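Local coordinates for protein TRAP dicarboxylate transporter-DctP subunit (Desulfovibrio salexigens, PDB 4N6D) that probably captures an organic acid in the periplasm and delivers it to a TRAP-type membrane transporter as its solute-binding subunit, at residues Asp89-Leu95 / Pro234-Asn240; Leu127-Tyr131 / Ala324-Val329; Gly166-Ser172 / Thr185-Met191. All blocks are in the same frame, centred on the assembly; numbering follows the deposited sequence.

Contact 1 (Asp89-Leu95 / Pro234-Asn240). With EDO (1,2-ethanediol), chain E.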
loop_
_atom_site.group_PDB
_atom_site.type_symbol
_atom_site.label_atom_id
_atom_site.label_comp_id
_atom_site.label_asym_id
_atom_site.label_seq_id
_atom_site.Cartn_x
_atom_site.Cartn_y
_atom_site.Cartn_z
ATOM N N ASP A 89 20.636 -3.815 -7.875
ATOM C CA ASP A 89 20.752 -2.365 -7.929
ATOM C C ASP A 89 19.546 -1.666 -7.322
ATOM O O ASP A 89 19.680 -0.604 -6.717
ATOM C CB ASP A 89 20.967 -1.869 -9.364
ATOM C CG ASP A 89 22.264 -2.420 -9.974
ATOM O OD1 ASP A 89 23.358 -2.010 -9.515
ATOM O OD2 ASP A 89 22.179 -3.268 -10.892
ATOM N N ILE A 90 18.382 -2.273 -7.487
ATOM C CA ILE A 90 17.108 -1.679 -7.113
ATOM C C ILE A 90 16.246 -2.739 -6.492
ATOM O O ILE A 90 16.337 -3.918 -6.850
ATOM C CB ILE A 90 16.370 -1.126 -8.370
ATOM C CG1 ILE A 90 17.215 -0.071 -9.070
ATOM C CG2 ILE A 90 14.982 -0.576 -7.989
ATOM C CD1 ILE A 90 16.658 0.286 -10.469
ATOM N N GLY A 91 15.432 -2.349 -5.528
ATOM C CA GLY A 91 14.515 -3.281 -4.893
ATOM C C GLY A 91 13.259 -2.594 -4.386
ATOM O O GLY A 91 13.234 -1.370 -4.220
ATOM N N CYS A 92 12.231 -3.408 -4.158
ATOM C CA CYS A 92 10.908 -2.975 -3.676
ATOM C C CYS A 92 10.691 -3.401 -2.233
ATOM O O CYS A 92 10.765 -4.602 -1.892
ATOM C CB CYS A 92 9.827 -3.591 -4.541
ATOM S SG CYS A 92 8.140 -3.071 -4.061
ATOM N N VAL A 93 10.414 -2.415 -1.389
ATOM C CA VAL A 93 10.226 -2.649 0.033
ATOM C C VAL A 93 8.798 -2.337 0.468
ATOM O O VAL A 93 8.294 -1.252 0.215
ATOM C CB VAL A 93 11.201 -1.810 0.856
ATOM C CG1 VAL A 93 10.971 -2.024 2.352
ATOM C CG2 VAL A 93 12.658 -2.134 0.473
ATOM N N SER A 94 8.162 -3.291 1.142
ATOM C CA SER A 94 6.891 -3.061 1.821
ATOM C C SER A 94 7.219 -2.608 3.235
ATOM O O SER A 94 7.685 -3.393 4.045
ATOM C CB SER A 94 6.064 -4.346 1.856
ATOM O OG SER A 94 4.840 -4.145 2.554
ATOM N N LEU A 95 6.997 -1.335 3.540
ATOM C CA LEU A 95 7.516 -0.793 4.792
ATOM C C LEU A 95 6.968 -1.498 6.034
ATOM O O LEU A 95 7.674 -1.630 7.026
ATOM C CB LEU A 95 7.253 0.712 4.905
ATOM C CG LEU A 95 7.631 1.579 3.704
ATOM C CD1 LEU A 95 7.402 3.065 4.067
ATOM C CD2 LEU A 95 9.082 1.374 3.262
ATOM N N PRO A 234 2.220 1.111 2.512
ATOM C CA PRO A 234 3.188 1.903 1.757
ATOM C C PRO A 234 4.422 1.094 1.315
ATOM O O PRO A 234 4.891 0.185 2.017
ATOM C CB PRO A 234 3.612 2.972 2.757
ATOM C CG PRO A 234 3.530 2.274 4.089
ATOM C CD PRO A 234 2.385 1.300 3.967
ATOM N N PHE A 235 4.945 1.483 0.155
ATOM C CA PHE A 235 6.104 0.830 -0.452
ATOM C C PHE A 235 7.120 1.881 -0.856
ATOM O O PHE A 235 6.750 3.008 -1.192
ATOM C CB PHE A 235 5.693 0.109 -1.743
ATOM C CG PHE A 235 4.774 -1.066 -1.542
ATOM C CD1 PHE A 235 3.414 -0.887 -1.316
ATOM C CD2 PHE A 235 5.262 -2.350 -1.609
ATOM C CE1 PHE A 235 2.583 -1.954 -1.138
ATOM C CE2 PHE A 235 4.424 -3.438 -1.439
ATOM C CZ PHE A 235 3.078 -3.231 -1.198
ATOM N N ALA A 236 8.393 1.492 -0.852
ATOM C CA ALA A 236 9.454 2.308 -1.410
ATOM C C ALA A 236 10.246 1.514 -2.430
ATOM O O ALA A 236 10.497 0.321 -2.239
ATOM C CB ALA A 236 10.392 2.805 -0.304
ATOM N N ILE A 237 10.615 2.177 -3.516
ATOM C CA ILE A 237 11.584 1.622 -4.464
ATOM C C ILE A 237 12.935 2.260 -4.172
ATOM O O ILE A 237 13.102 3.486 -4.249
ATOM C CB ILE A 237 11.169 1.867 -5.914
ATOM C CG1 ILE A 237 9.749 1.317 -6.185
ATOM C CG2 ILE A 237 12.216 1.268 -6.861
ATOM C CD1 ILE A 237 9.561 -0.167 -5.825
ATOM N N ILE A 238 13.889 1.422 -3.776
ATOM C CA ILE A 238 15.199 1.897 -3.330
ATOM C C ILE A 238 16.289 1.456 -4.292
ATOM O O ILE A 238 16.198 0.384 -4.889
ATOM C CB ILE A 238 15.542 1.393 -1.881
ATOM C CG1 ILE A 238 15.415 -0.131 -1.752
ATOM C CG2 ILE A 238 14.654 2.096 -0.843
ATOM C CD1 ILE A 238 16.055 -0.716 -0.466
ATOM N N MET A 239 17.321 2.293 -4.414
ATOM C CA MET A 239 18.452 1.987 -5.269
ATOM C C MET A 239 19.751 2.081 -4.472
ATOM O O MET A 239 19.924 2.969 -3.631
ATOM C CB MET A 239 18.469 2.962 -6.446
ATOM C CG MET A 239 19.639 2.744 -7.388
ATOM S SD MET A 239 19.495 3.716 -8.895
ATOM C CE MET A 239 20.631 2.853 -9.956
ATOM N N ASN A 240 20.653 1.150 -4.752
ATOM C CA ASN A 240 21.972 1.116 -4.125
ATOM C C ASN A 240 22.709 2.421 -4.415
ATOM O O ASN A 240 22.673 2.916 -5.546
ATOM C CB ASN A 240 22.752 -0.067 -4.694
ATOM C CG ASN A 240 24.182 -0.070 -4.253
ATOM O OD1 ASN A 240 25.032 0.523 -4.911
ATOM N ND2 ASN A 240 24.471 -0.758 -3.149
HETATM C C1 EDO E . 9.885 -6.726 1.677
HETATM O O1 EDO E . 9.481 -5.516 2.317
HETATM C C2 EDO E . 11.202 -6.391 1.011
HETATM O O2 EDO E . 12.001 -5.712 1.996
HETATM O O HOH W 1 3.806 -1.745 3.710
#
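Pro234 O is gripped by two donors. Leu95 N donates to Pro234 O at 3.0 Å. A water donates to Pro234 O at 2.8 Å. The same water is hydrogen-bonded to Ser94 OG, so it ties the serine hydroxyl to the neighbouring strand. Between this end and the bond from Asn240 N to Asp89 O (2.8 Å), backbone bonds join Gly91 with Ile238 and Val93 with Ala236 in both directions. The two strands run antiparallel. Ile90, Cys92 and Ser94 share one face with Phe235, Ile237 and Met239. There CG2 of Ile90 meets CG2 of Ile237 at 3.5 Å, a tight methyl contact. CD1 of Ile237 lies against both CB and SG of Cys92. With SG anti to the backbone N (chi1 -178°), the sulfur also comes to 3.8 Å from CD2 of Phe235. This is a sulfur-aromatic contact, oblique to the ring. On the other face CG2 of Val93 meets CD1 of Ile238 at 3.8 Å, and CD2 of Leu95 meets CB of Ala236. A 1,2-ethanediol, probably from the crystallisation liquor, accepts a bond from Ser94 N through O1 at 2.8 Å. Both polar side chains at the far end have other partners: Asp89 OD1 and OD2 are hydrogen-bonded to Ser243 OG and Ser33 N; Asn240 OD1 caps Ser243 N at the start of helix 241-245, and its ND2 bonds to Val83 O. The pair lies inside a mixed five-stranded sheet of the solute-binding fold, flanked by strand 30-35 and strand 139-146. Helix 43-58 packs on the face of Ile90 and Phe235.

Contact 2 (Leu127-Tyr131 / Ala324-Val329)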
loop_
_atom_site.group_PDB
_atom_site.type_symbol
_atom_site.label_atom_id
_atom_site.label_comp_id
_atom_site.label_asym_id
_atom_site.label_seq_id
_atom_site.Cartn_x
_atom_site.Cartn_y
_atom_site.Cartn_z
ATOM N N LEU A 127 5.242 13.449 1.208
ATOM C CA LEU A 127 5.711 13.461 2.575
ATOM C C LEU A 127 7.195 13.118 2.609
ATOM O O LEU A 127 7.968 13.764 3.322
ATOM C CB LEU A 127 4.903 12.504 3.465
ATOM C CG LEU A 127 5.268 12.621 4.940
ATOM C CD1 LEU A 127 4.592 13.850 5.579
ATOM C CD2 LEU A 127 4.929 11.340 5.718
ATOM N N TYR A 128 7.582 12.098 1.847
ATOM C CA TYR A 128 8.981 11.709 1.759
ATOM C C TYR A 128 9.825 12.868 1.244
ATOM O O TYR A 128 10.877 13.172 1.802
ATOM C CB TYR A 128 9.174 10.468 0.866
ATOM C CG TYR A 128 10.617 10.356 0.441
ATOM C CD1 TYR A 128 11.579 9.907 1.333
ATOM C CD2 TYR A 128 11.019 10.804 -0.807
ATOM C CE1 TYR A 128 12.896 9.864 0.971
ATOM C CE2 TYR A 128 12.341 10.761 -1.170
ATOM C CZ TYR A 128 13.260 10.294 -0.283
ATOM O OH TYR A 128 14.584 10.253 -0.655
ATOM N N THR A 129 9.371 13.524 0.184
ATOM C CA THR A 129 10.144 14.588 -0.427
ATOM C C THR A 129 10.325 15.763 0.542
ATOM O O THR A 129 11.371 16.430 0.556
ATOM C CB THR A 129 9.475 15.079 -1.708
ATOM O OG1 THR A 129 9.502 14.014 -2.670
ATOM C CG2 THR A 129 10.205 16.292 -2.250
ATOM N N LYS A 130 9.308 16.004 1.356
ATOM C CA LYS A 130 9.350 17.089 2.316
ATOM C C LYS A 130 10.304 16.808 3.477
ATOM O O LYS A 130 11.054 17.688 3.902
ATOM C CB LYS A 130 7.950 17.385 2.858
ATOM C CG LYS A 130 7.946 18.480 3.906
ATOM C CD LYS A 130 6.565 18.772 4.442
ATOM C CE LYS A 130 6.609 20.000 5.331
ATOM N NZ LYS A 130 5.263 20.463 5.693
ATOM N N TYR A 131 10.252 15.584 3.997
ATOM C CA TYR A 131 10.950 15.257 5.224
ATOM C C TYR A 131 12.327 14.657 5.025
ATOM O O TYR A 131 13.156 14.757 5.932
ATOM C CB TYR A 131 10.102 14.310 6.097
ATOM C CG TYR A 131 9.065 15.037 6.926
ATOM C CD1 TYR A 131 7.825 15.381 6.384
ATOM C CD2 TYR A 131 9.324 15.420 8.227
ATOM C CE1 TYR A 131 6.866 16.079 7.143
ATOM C CE2 TYR A 131 8.378 16.094 8.989
ATOM C CZ TYR A 131 7.151 16.424 8.440
ATOM O OH TYR A 131 6.230 17.126 9.192
ATOM N N ALA A 324 3.446 16.547 14.153
ATOM C CA ALA A 324 3.681 17.381 12.984
ATOM C C ALA A 324 3.504 16.587 11.701
ATOM O O ALA A 324 2.948 17.089 10.710
ATOM C CB ALA A 324 5.058 18.039 13.038
ATOM N N VAL A 325 4.002 15.349 11.697
ATOM C CA VAL A 325 3.883 14.492 10.535
ATOM C C VAL A 325 2.407 14.185 10.264
ATOM O O VAL A 325 1.955 14.264 9.113
ATOM C CB VAL A 325 4.644 13.170 10.750
ATOM C CG1 VAL A 325 4.336 12.175 9.638
ATOM C CG2 VAL A 325 6.157 13.423 10.837
ATOM N N LEU A 326 1.646 13.833 11.302
ATOM C CA LEU A 326 0.229 13.512 11.109
ATOM C C LEU A 326 -0.541 14.705 10.554
ATOM O O LEU A 326 -1.409 14.557 9.716
ATOM C CB LEU A 326 -0.423 13.048 12.407
ATOM C CG LEU A 326 0.012 11.654 12.885
ATOM C CD1 LEU A 326 -0.219 11.458 14.366
ATOM C CD2 LEU A 326 -0.679 10.579 12.078
ATOM N N SER A 327 -0.238 15.895 11.034
ATOM C CA SER A 327 -0.863 17.099 10.487
ATOM C C SER A 327 -0.577 17.205 9.000
ATOM O O SER A 327 -1.475 17.418 8.177
ATOM C CB SER A 327 -0.319 18.341 11.167
ATOM O OG SER A 327 -0.724 18.401 12.516
ATOM N N ASP A 328 0.693 17.086 8.651
ATOM C CA ASP A 328 1.087 17.198 7.264
ATOM C C ASP A 328 0.433 16.140 6.376
ATOM O O ASP A 328 0.088 16.417 5.229
ATOM C CB ASP A 328 2.602 17.117 7.136
ATOM C CG ASP A 328 3.293 18.363 7.633
ATOM O OD1 ASP A 328 2.599 19.381 7.864
ATOM O OD2 ASP A 328 4.544 18.318 7.772
ATOM N N VAL A 329 0.235 14.940 6.911
ATOM C CA VAL A 329 -0.383 13.860 6.151
ATOM C C VAL A 329 -1.830 14.240 5.822
ATOM O O VAL A 329 -2.276 14.039 4.692
ATOM C CB VAL A 329 -0.331 12.522 6.905
ATOM C CG1 VAL A 329 -1.205 11.465 6.239
ATOM C CG2 VAL A 329 1.117 12.028 6.943
#
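Tyr131 and Asp328 join two helices, 117-131 and 322-337, in a partly buried helix-helix packing of the solute-binding fold. The short segments cross at 135°, with their axes 11.5 Å apart. Their side chains span the gap. The tyrosine ring and the aspartate carboxylate are turned 52° against each other. Tyr131 OH donates to Asp328 OD2 at 2.5 Å, a short bond. The hydroxyl comes from above the carboxylate plane, while OD2 lies at the ring edge. Lys130 runs out fully extended and meets the aspartate at about a right angle. Lys130 NZ forms a salt bridge with Asp328 OD2 at 3.1 Å, weak as a hydrogen bond. One carboxylate oxygen therefore holds both donors, which probably favours the charged form of Asp328. Beside this polar group lies an apolar layer. Leu127 points across with CG anti to the backbone N (chi1 -173°), which carries both methyls to the other helix. CD1 touches CB of Asp328. CD2 of Leu127 touches CG1 of Val325 and CG2 of Val329, both at 4.1 Å. Leu104 and Trp311 extend this layer. The other methyl of Val325, CG2, meets the Tyr131 ring obliquely, 3.9 Å from CE2.

Contact 3 (Gly166-Ser172 / Thr185-Met191)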
loop_
_atom_site.group_PDB
_atom_site.type_symbol
_atom_site.label_atom_id
_atom_site.label_comp_id
_atom_site.label_asym_id
_atom_site.label_seq_id
_atom_site.Cartn_x
_atom_site.Cartn_y
_atom_site.Cartn_z
ATOM N N GLY A 166 -17.857 -10.594 17.102
ATOM C CA GLY A 166 -17.587 -12.018 17.100
ATOM C C GLY A 166 -17.397 -12.603 15.716
ATOM O O GLY A 166 -17.311 -13.822 15.569
ATOM N N LEU A 167 -17.298 -11.749 14.701
ATOM C CA LEU A 167 -17.191 -12.230 13.323
ATOM C C LEU A 167 -15.763 -12.652 13.015
ATOM O O LEU A 167 -14.843 -11.854 13.163
ATOM C CB LEU A 167 -17.604 -11.149 12.334
ATOM C CG LEU A 167 -17.758 -11.640 10.894
ATOM C CD1 LEU A 167 -18.952 -12.556 10.759
ATOM C CD2 LEU A 167 -17.906 -10.457 9.964
ATOM N N GLU A 168 -15.591 -13.897 12.565
ATOM C CA GLU A 168 -14.274 -14.400 12.211
ATOM C C GLU A 168 -13.828 -13.868 10.845
ATOM O O GLU A 168 -14.490 -14.102 9.835
ATOM C CB GLU A 168 -14.298 -15.930 12.202
ATOM C CG GLU A 168 -14.588 -16.555 13.555
ATOM C CD GLU A 168 -16.082 -16.699 13.889
ATOM O OE1 GLU A 168 -16.964 -16.275 13.102
ATOM O OE2 GLU A 168 -16.365 -17.244 14.976
ATOM N N VAL A 169 -12.721 -13.119 10.812
ATOM C CA VAL A 169 -12.247 -12.482 9.577
ATOM C C VAL A 169 -10.741 -12.681 9.416
ATOM O O VAL A 169 -9.975 -12.497 10.351
ATOM C CB VAL A 169 -12.525 -10.958 9.577
ATOM C CG1 VAL A 169 -12.013 -10.306 8.303
ATOM C CG2 VAL A 169 -14.030 -10.661 9.754
ATOM N N ARG A 170 -10.326 -13.097 8.235
ATOM C CA ARG A 170 -8.924 -13.304 7.952
ATOM C C ARG A 170 -8.207 -11.965 7.938
ATOM O O ARG A 170 -8.601 -11.025 7.232
ATOM C CB ARG A 170 -8.787 -13.987 6.603
ATOM C CG ARG A 170 -7.443 -14.590 6.355
ATOM C CD ARG A 170 -6.592 -13.694 5.510
ATOM N NE ARG A 170 -5.321 -14.348 5.193
ATOM C CZ ARG A 170 -4.335 -13.771 4.518
ATOM N NH1 ARG A 170 -4.481 -12.532 4.073
ATOM N NH2 ARG A 170 -3.210 -14.436 4.288
ATOM N N ALA A 171 -7.139 -11.881 8.717
ATOM C CA ALA A 171 -6.375 -10.662 8.835
ATOM C C ALA A 171 -5.039 -10.931 9.511
ATOM O O ALA A 171 -4.840 -11.966 10.140
ATOM C CB ALA A 171 -7.151 -9.658 9.654
ATOM N N SER A 172 -4.138 -9.962 9.408
ATOM C CA SER A 172 -2.874 -10.035 10.091
ATOM C C SER A 172 -2.456 -8.620 10.459
ATOM O O SER A 172 -3.128 -7.655 10.086
ATOM C CB SER A 172 -1.809 -10.641 9.181
ATOM O OG SER A 172 -1.486 -9.735 8.139
ATOM N N THR A 185 -13.260 -11.123 15.413
ATOM C CA THR A 185 -12.310 -12.195 15.726
ATOM C C THR A 185 -11.341 -12.396 14.572
ATOM O O THR A 185 -11.636 -13.139 13.630
ATOM C CB THR A 185 -13.057 -13.503 16.032
ATOM O OG1 THR A 185 -14.008 -13.257 17.066
ATOM C CG2 THR A 185 -12.101 -14.600 16.489
ATOM N N PRO A 186 -10.178 -11.717 14.624
ATOM C CA PRO A 186 -9.212 -11.860 13.536
ATOM C C PRO A 186 -8.593 -13.240 13.556
ATOM O O PRO A 186 -8.287 -13.774 14.623
ATOM C CB PRO A 186 -8.157 -10.792 13.841
ATOM C CG PRO A 186 -8.278 -10.526 15.286
ATOM C CD PRO A 186 -9.698 -10.808 15.677
ATOM N N VAL A 187 -8.434 -13.830 12.378
ATOM C CA VAL A 187 -7.823 -15.142 12.268
ATOM C C VAL A 187 -6.701 -15.048 11.252
ATOM O O VAL A 187 -6.897 -14.525 10.165
ATOM C CB VAL A 187 -8.833 -16.197 11.784
ATOM C CG1 VAL A 187 -8.175 -17.569 11.679
ATOM C CG2 VAL A 187 -10.042 -16.257 12.714
ATOM N N SER A 188 -5.521 -15.545 11.594
ATOM C CA SER A 188 -4.438 -15.598 10.615
ATOM C C SER A 188 -4.434 -16.952 9.928
ATOM O O SER A 188 -4.597 -17.994 10.566
ATOM C CB SER A 188 -3.081 -15.310 11.260
ATOM O OG SER A 188 -2.954 -13.916 11.543
ATOM N N MET A 189 -4.282 -16.938 8.615
ATOM C CA MET A 189 -4.189 -18.182 7.871
ATOM C C MET A 189 -3.766 -17.860 6.466
ATOM O O MET A 189 -3.997 -16.746 5.994
ATOM C CB MET A 189 -5.536 -18.881 7.842
ATOM C CG MET A 189 -6.605 -18.114 7.071
ATOM S SD MET A 189 -8.031 -19.199 6.766
ATOM C CE MET A 189 -8.222 -19.996 8.363
ATOM N N PRO A 190 -3.164 -18.838 5.781
ATOM C CA PRO A 190 -2.636 -18.569 4.445
ATOM C C PRO A 190 -3.737 -18.251 3.447
ATOM O O PRO A 190 -4.811 -18.858 3.490
ATOM C CB PRO A 190 -1.939 -19.875 4.075
ATOM C CG PRO A 190 -1.607 -20.514 5.382
ATOM C CD PRO A 190 -2.719 -20.143 6.305
ATOM N N MET A 191 -3.465 -17.306 2.557
ATOM C CA MET A 191 -4.435 -16.913 1.549
ATOM C C MET A 191 -4.969 -18.172 0.845
ATOM O O MET A 191 -6.174 -18.277 0.566
ATOM C CB MET A 191 -3.789 -15.935 0.561
ATOM C CG MET A 191 -4.765 -15.197 -0.347
ATOM S SD MET A 191 -5.914 -14.118 0.533
ATOM C CE MET A 191 -5.087 -12.526 0.546
HETATM O O HOH W 2 -15.886 -15.041 17.724
HETATM O O HOH W 3 -3.532 -14.148 7.933
#
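Arg170 reaches across to Met189 and Met191. Its CB lies near Val187 O. Arg170 CG is anti to the backbone N (chi1 -164°) and packs 3.7 Å from CG of Met189. The chain then bends at chi2 (-99°), which turns CD and the guanidinium towards the backbone beyond Val187. Arg170 NE and NH2 donate to Met189 O at 2.9 and 3.0 Å. The carbonyl sits at the guanidinium edge, in its plane, and is gripped side-on by two nitrogens. Arg170 NH1 ends 3.6 Å from CE of Met191. Met191 SD lies above one guanidinium face, offset toward its rim; a water lies above the opposite face, also offset, and accepts a bond from Met189 N. The paired bonds to this one carbonyl should limit guanidinium rotation. Thr185 OG1 is linked to Gly166 O through another water. Glu168 lies on the same face as Arg170 and pairs with Lys204. The strands bond in parallel register, as in Val187 N to Val169 O at 2.9 Å and Ala171 N to Val187 O at 3.0 Å. Helix 173-181 covers Ala171 and Pro186. Two neighbouring parallel strands joined through a helix form a classic beta-alpha-beta crossover.

How the contacts relate
After strands 30-35 and 63-68, the chain reaches strand 90-94, which opens contact 1, and then helix 117-131, which opens contact 2. Contact 3 comes next. It closes a short loop of 12 residues around helix 173-181, nested inside the loops of both other contacts. Strand 234-240 then returns beside strand 90-94 and closes contact 1. Helix 322-337 closes contact 2 last, so contacts 1 and 2 cross. Contact 1 joins the early strand 90-94 to the late strand 234-240 inside the five-stranded sheet. Contact 2 joins the late helix to the helix after strand 90-94. Contact 3 sits apart, its centre about 28 Å from that of contact 1 and about 32 Å from that of contact 2.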